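Side-chain contacts in 3-carboxy-cis,cis-muconate cycloisomerase (Acinetobacter calcoaceticus, PDB 1Q5N), which is a largely helical, tetrameric enzyme of the fumarase/aspartase superfamily: residues I113-C118 against G232-I237; A189-A194 against V238-V243. All blocks are in the same frame, centred on the assembly; numbering follows the deposited sequence.

How the interactions relate
Going from the N terminus, the chain reaches helix 110-146, then helix 166-191 and, after a long connection that includes helix 210-221, helix 235-261. Interaction 1 closes the longer loop, bringing 232-237 back onto 113-118 after 113 intervening residues; interaction 2 closes a shorter one, from 189-194 to 238-243. The segments alternate along the sequence, so the two loops cross. Helix 235-261 serves both: its start faces helix 110-146, and its next turn faces the end of helix 166-191. Centres about 9 Å apart, the contacts meet where Arg236 NE probably hydrogen-bonds to Arg190 O, and both border the second subunit.

Interaction 1 of 2, residues I113-C118 against G232-I237; sequences ILDTAC and GERDRI
Asp115 and Arg234 reach toward each other from opposite directions and form a buried salt bridge between helix 110-146 and the N-cap of helix 235-261, in the long helical bundle that marks the fumarase/aspartase fold. Asp115 sits within the first helix, while Arg234 is the N-cap residue of the second. The arginine grips end-on, one terminal nitrogen to each carboxylate oxygen: NH1 of Arg234 lies 2.9 Å from OD2 of Asp115, and NH2 of Arg234 lies 3.1 Å from OD1 of Asp115. The first bond is the straighter, with an N-H...O angle of 162°. The two flat groups are not coplanar; their planes differ by 31°, and each nitrogen approaches its oxygen from above the carboxylate plane, although the acid carbon CG stays in the guanidinium plane, at its edge. Bends at chi2 and chi3 let the arginine, whose CB does not point at the other helix, swing its end round to meet the acid.

Further partners hold both charges in place. Asp115 OD2 also takes hydrogen bonds from Gln195 and Gln111, Arg234 NH2 makes a second salt bridge to Glu327, and Arg234 NH1 bonds to Trp230 O. Together these bonds fix the rotation of both flat groups. Trp324, from helix 323-351, packs on both Asp115 and Arg234.

Farther along the two helices the contact turns apolar. Cys118 holds its sulfur anti to the backbone N (chi1 179°), directed at the isoleucine of the facing helix, and there Cys118 SG meets Ile237 CD1 at 4.3 Å.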
loop_
_atom_site.group_PDB
_atom_site.type_symbol
_atom_site.label_atom_id
_atom_site.label_comp_id
_atom_site.label_asym_id
_atom_site.label_seq_id
_atom_site.Cartn_x
_atom_site.Cartn_y
_atom_site.Cartn_z
ATOM N N ILE A 113 23.416 -12.404 13.299
ATOM C CA ILE A 113 24.065 -12.759 12.058
ATOM C C ILE A 113 23.213 -12.328 10.828
ATOM O O ILE A 113 23.740 -11.859 9.834
ATOM C CB ILE A 113 24.304 -14.295 12.013
ATOM C CG1 ILE A 113 25.156 -14.735 13.206
ATOM C CG2 ILE A 113 24.942 -14.692 10.690
ATOM C CD1 ILE A 113 26.461 -13.977 13.391
ATOM N N LEU A 114 21.899 -12.507 10.904
ATOM C CA LEU A 114 21.017 -12.135 9.798
ATOM C C LEU A 114 20.988 -10.616 9.593
ATOM O O LEU A 114 21.151 -10.167 8.461
ATOM C CB LEU A 114 19.608 -12.698 10.048
ATOM C CG LEU A 114 19.632 -14.245 9.971
ATOM C CD1 LEU A 114 18.349 -14.799 10.467
ATOM C CD2 LEU A 114 19.890 -14.726 8.546
ATOM N N ASP A 115 20.813 -9.831 10.668
ATOM C CA ASP A 115 20.806 -8.370 10.528
ATOM C C ASP A 115 22.185 -7.821 10.091
ATOM O O ASP A 115 22.267 -6.838 9.316
ATOM C CB ASP A 115 20.432 -7.660 11.833
ATOM C CG ASP A 115 18.959 -7.714 12.138
ATOM O OD1 ASP A 115 18.167 -8.220 11.304
ATOM O OD2 ASP A 115 18.603 -7.240 13.232
ATOM N N THR A 116 23.268 -8.444 10.578
ATOM C CA THR A 116 24.584 -7.976 10.190
ATOM C C THR A 116 24.809 -8.289 8.696
ATOM O O THR A 116 25.298 -7.449 7.955
ATOM C CB THR A 116 25.738 -8.591 11.095
ATOM O OG1 THR A 116 25.633 -8.077 12.436
ATOM C CG2 THR A 116 27.108 -8.234 10.506
ATOM N N ALA A 117 24.429 -9.482 8.253
ATOM C CA ALA A 117 24.622 -9.796 6.828
ATOM C C ALA A 117 23.724 -8.832 5.997
ATOM O O ALA A 117 24.117 -8.368 4.911
ATOM C CB ALA A 117 24.271 -11.258 6.528
ATOM N N CYS A 118 22.527 -8.530 6.502
ATOM C CA CYS A 118 21.662 -7.597 5.794
ATOM C C CYS A 118 22.356 -6.222 5.644
ATOM O O CYS A 118 22.371 -5.656 4.544
ATOM C CB CYS A 118 20.329 -7.424 6.532
ATOM S SG CYS A 118 19.197 -6.241 5.731
ATOM N N GLY A 232 14.471 -5.251 17.766
ATOM C CA GLY A 232 13.079 -4.859 17.634
ATOM C C GLY A 232 12.799 -3.468 17.121
ATOM O O GLY A 232 11.662 -3.217 16.762
ATOM N N GLU A 233 13.806 -2.578 17.068
ATOM C CA GLU A 233 13.608 -1.191 16.617
ATOM C C GLU A 233 14.155 -1.148 15.177
ATOM O O GLU A 233 15.371 -1.248 14.939
ATOM C CB GLU A 233 14.353 -0.233 17.571
ATOM C CG GLU A 233 13.749 -0.170 19.023
ATOM C CD GLU A 233 13.811 -1.534 19.761
ATOM O OE1 GLU A 233 14.914 -2.131 19.839
ATOM O OE2 GLU A 233 12.754 -2.021 20.247
ATOM N N ARG A 234 13.274 -0.963 14.208
ATOM C CA ARG A 234 13.735 -1.100 12.830
ATOM C C ARG A 234 13.817 0.123 11.942
ATOM O O ARG A 234 13.879 -0.007 10.712
ATOM C CB ARG A 234 12.857 -2.176 12.122
ATOM C CG ARG A 234 12.508 -3.387 12.987
ATOM C CD ARG A 234 13.756 -4.218 13.332
ATOM N NE ARG A 234 14.292 -4.938 12.161
ATOM C CZ ARG A 234 15.494 -5.526 12.131
ATOM N NH1 ARG A 234 16.306 -5.478 13.196
ATOM N NH2 ARG A 234 15.892 -6.184 11.058
ATOM N N ASP A 235 13.795 1.300 12.546
ATOM C CA ASP A 235 13.866 2.537 11.789
ATOM C C ASP A 235 15.060 2.567 10.819
ATOM O O ASP A 235 14.941 3.109 9.740
ATOM C CB ASP A 235 13.942 3.715 12.763
ATOM C CG ASP A 235 15.096 3.564 13.727
ATOM O OD1 ASP A 235 15.052 2.646 14.610
ATOM O OD2 ASP A 235 16.059 4.334 13.560
ATOM N N ARG A 236 16.193 1.958 11.150
ATOM C CA ARG A 236 17.316 2.005 10.210
ATOM C C ARG A 236 17.051 1.294 8.850
ATOM O O ARG A 236 17.529 1.753 7.784
ATOM C CB ARG A 236 18.585 1.425 10.849
ATOM C CG ARG A 236 19.224 2.336 11.867
ATOM C CD ARG A 236 20.261 1.542 12.706
ATOM N NE ARG A 236 20.851 2.344 13.788
ATOM C CZ ARG A 236 20.510 2.268 15.074
ATOM N NH1 ARG A 236 19.570 1.417 15.483
ATOM N NH2 ARG A 236 21.118 3.052 15.950
ATOM N N ILE A 237 16.296 0.194 8.897
ATOM C CA ILE A 237 15.956 -0.565 7.708
ATOM C C ILE A 237 14.973 0.261 6.841
ATOM O O ILE A 237 15.153 0.405 5.604
ATOM C CB ILE A 237 15.266 -1.912 8.086
ATOM C CG1 ILE A 237 16.234 -2.804 8.898
ATOM C CG2 ILE A 237 14.788 -2.648 6.834
ATOM C CD1 ILE A 237 17.544 -3.115 8.207
#

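Interaction 2 of 2, residues A189-A194 against V238-V243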
loop_
_atom_site.group_PDB
_atom_site.type_symbol
_atom_site.label_atom_id
_atom_site.label_comp_id
_atom_site.label_asym_id
_atom_site.label_seq_id
_atom_site.Cartn_x
_atom_site.Cartn_y
_atom_site.Cartn_z
ATOM N N ALA A 189 26.046 7.081 8.381
ATOM C CA ALA A 189 26.520 6.930 9.761
ATOM C C ALA A 189 25.508 6.305 10.718
ATOM O O ALA A 189 25.869 5.517 11.592
ATOM C CB ALA A 189 26.962 8.293 10.320
ATOM N N ARG A 190 24.247 6.675 10.545
ATOM C CA ARG A 190 23.168 6.218 11.393
ATOM C C ARG A 190 22.650 4.813 11.072
ATOM O O ARG A 190 22.193 4.051 11.943
ATOM C CB ARG A 190 22.005 7.214 11.272
ATOM C CG ARG A 190 20.732 6.763 11.952
ATOM C CD ARG A 190 19.717 7.881 12.136
ATOM N NE ARG A 190 19.340 8.437 10.837
ATOM C CZ ARG A 190 19.662 9.661 10.437
ATOM N NH1 ARG A 190 20.356 10.467 11.247
ATOM N NH2 ARG A 190 19.336 10.059 9.227
ATOM N N VAL A 191 22.796 4.443 9.821
ATOM C CA VAL A 191 22.233 3.218 9.340
ATOM C C VAL A 191 23.159 1.981 9.169
ATOM O O VAL A 191 22.746 0.822 9.379
ATOM C CB VAL A 191 21.532 3.658 8.021
ATOM C CG1 VAL A 191 21.823 2.744 6.930
ATOM C CG2 VAL A 191 20.087 3.927 8.273
ATOM N N LEU A 192 24.406 2.221 8.787
ATOM C CA LEU A 192 25.345 1.129 8.549
ATOM C C LEU A 192 26.049 0.801 9.851
ATOM O O LEU A 192 27.181 1.222 10.079
ATOM C CB LEU A 192 26.347 1.552 7.474
ATOM C CG LEU A 192 25.678 1.903 6.137
ATOM C CD1 LEU A 192 26.742 2.286 5.114
ATOM C CD2 LEU A 192 24.844 0.704 5.647
ATOM N N VAL A 193 25.348 0.071 10.715
ATOM C CA VAL A 193 25.861 -0.299 12.017
ATOM C C VAL A 193 25.732 -1.795 12.171
ATOM O O VAL A 193 24.910 -2.408 11.510
ATOM C CB VAL A 193 25.068 0.397 13.130
ATOM C CG1 VAL A 193 25.269 1.878 13.040
ATOM C CG2 VAL A 193 23.562 0.063 12.989
ATOM N N ALA A 194 26.538 -2.376 13.060
ATOM C CA ALA A 194 26.534 -3.820 13.309
ATOM C C ALA A 194 25.376 -4.245 14.224
ATOM O O ALA A 194 24.787 -3.418 14.909
ATOM C CB ALA A 194 27.866 -4.236 13.959
ATOM N N VAL A 238 13.947 0.799 7.498
ATOM C CA VAL A 238 12.929 1.558 6.826
ATOM C C VAL A 238 13.546 2.775 6.192
ATOM O O VAL A 238 13.218 3.133 5.046
ATOM C CB VAL A 238 11.832 1.977 7.825
ATOM C CG1 VAL A 238 10.725 2.776 7.123
ATOM C CG2 VAL A 238 11.246 0.726 8.447
ATOM N N GLU A 239 14.478 3.394 6.923
ATOM C CA GLU A 239 15.100 4.614 6.446
ATOM C C GLU A 239 15.829 4.393 5.133
ATOM O O GLU A 239 15.714 5.219 4.205
ATOM C CB GLU A 239 16.017 5.196 7.519
ATOM C CG GLU A 239 16.704 6.498 7.107
ATOM C CD GLU A 239 17.361 7.238 8.262
ATOM O OE1 GLU A 239 17.862 6.618 9.215
ATOM O OE2 GLU A 239 17.384 8.459 8.213
ATOM N N ILE A 240 16.548 3.271 5.041
ATOM C CA ILE A 240 17.253 2.947 3.804
ATOM C C ILE A 240 16.205 2.753 2.670
ATOM O O ILE A 240 16.373 3.295 1.572
ATOM C CB ILE A 240 18.093 1.663 3.974
ATOM C CG1 ILE A 240 19.291 1.942 4.889
ATOM C CG2 ILE A 240 18.664 1.178 2.607
ATOM C CD1 ILE A 240 19.974 0.618 5.348
ATOM N N ALA A 241 15.132 1.998 2.939
ATOM C CA ALA A 241 14.077 1.774 1.922
ATOM C C ALA A 241 13.443 3.110 1.510
ATOM O O ALA A 241 13.198 3.328 0.337
ATOM C CB ALA A 241 12.942 0.793 2.442
ATOM N N SER A 242 13.201 3.998 2.471
ATOM C CA SER A 242 12.557 5.274 2.148
ATOM C C SER A 242 13.347 6.137 1.143
ATOM O O SER A 242 12.770 6.826 0.311
ATOM C CB SER A 242 12.267 6.100 3.432
ATOM O OG SER A 242 13.461 6.596 3.999
ATOM N N VAL A 243 14.667 6.085 1.218
ATOM C CA VAL A 243 15.510 6.856 0.315
ATOM C C VAL A 243 15.510 6.197 -1.091
ATOM O O VAL A 243 15.445 6.884 -2.106
ATOM C CB VAL A 243 16.919 6.969 0.951
ATOM C CG1 VAL A 243 17.950 7.515 -0.063
ATOM C CG2 VAL A 243 16.831 7.928 2.146
#
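Arg190 meets Glu239 side-on, through NE and one terminal nitrogen, each bonded to its own carboxylate oxygen. Arg190 NE lies 2.9 Å from Glu239 OE1 on a nearly straight bond (173°) that uses the syn lone pair, while Arg190 NH2 lies 2.7 Å from Glu239 OE2, reaching it on the syn side but somewhat out of the carboxylate plane. The side chains cross at about a right angle, yet their flat ends come within 20° of coplanar, so the two bonds together resist rotation of either group. The bend in the arginine at chi3 (60°) turns its NE edge to the acid.

Beside the salt bridge, Val191 fills the angle between Glu239 and Ile240. Its CG2 stands 3.6 Å from Glu239 OE1, and Val191 CG1 lies against Ile240 CD1. The 3.2 Å between Val191 CG1 and Ile240 CD1 is shorter than van der Waals contact, so the exact placement of the valine is doubtful.

Behind this shell, Glu239 OE1 takes a second salt bridge from Arg183 of the second subunit, so one carboxylate is shared between chains. Ile187 packs on the same glutamate from within its own chain. Where helix 166-191 ends, Leu192 centres an inverse gamma turn. On the far helix, Ser242 OG donates to Glu239 O (2.6 Å).

Two helices of the central bundle are thereby joined at a subunit boundary, in keeping with the intersubunit helical core of tetramers of the fumarase/aspartase superfamily.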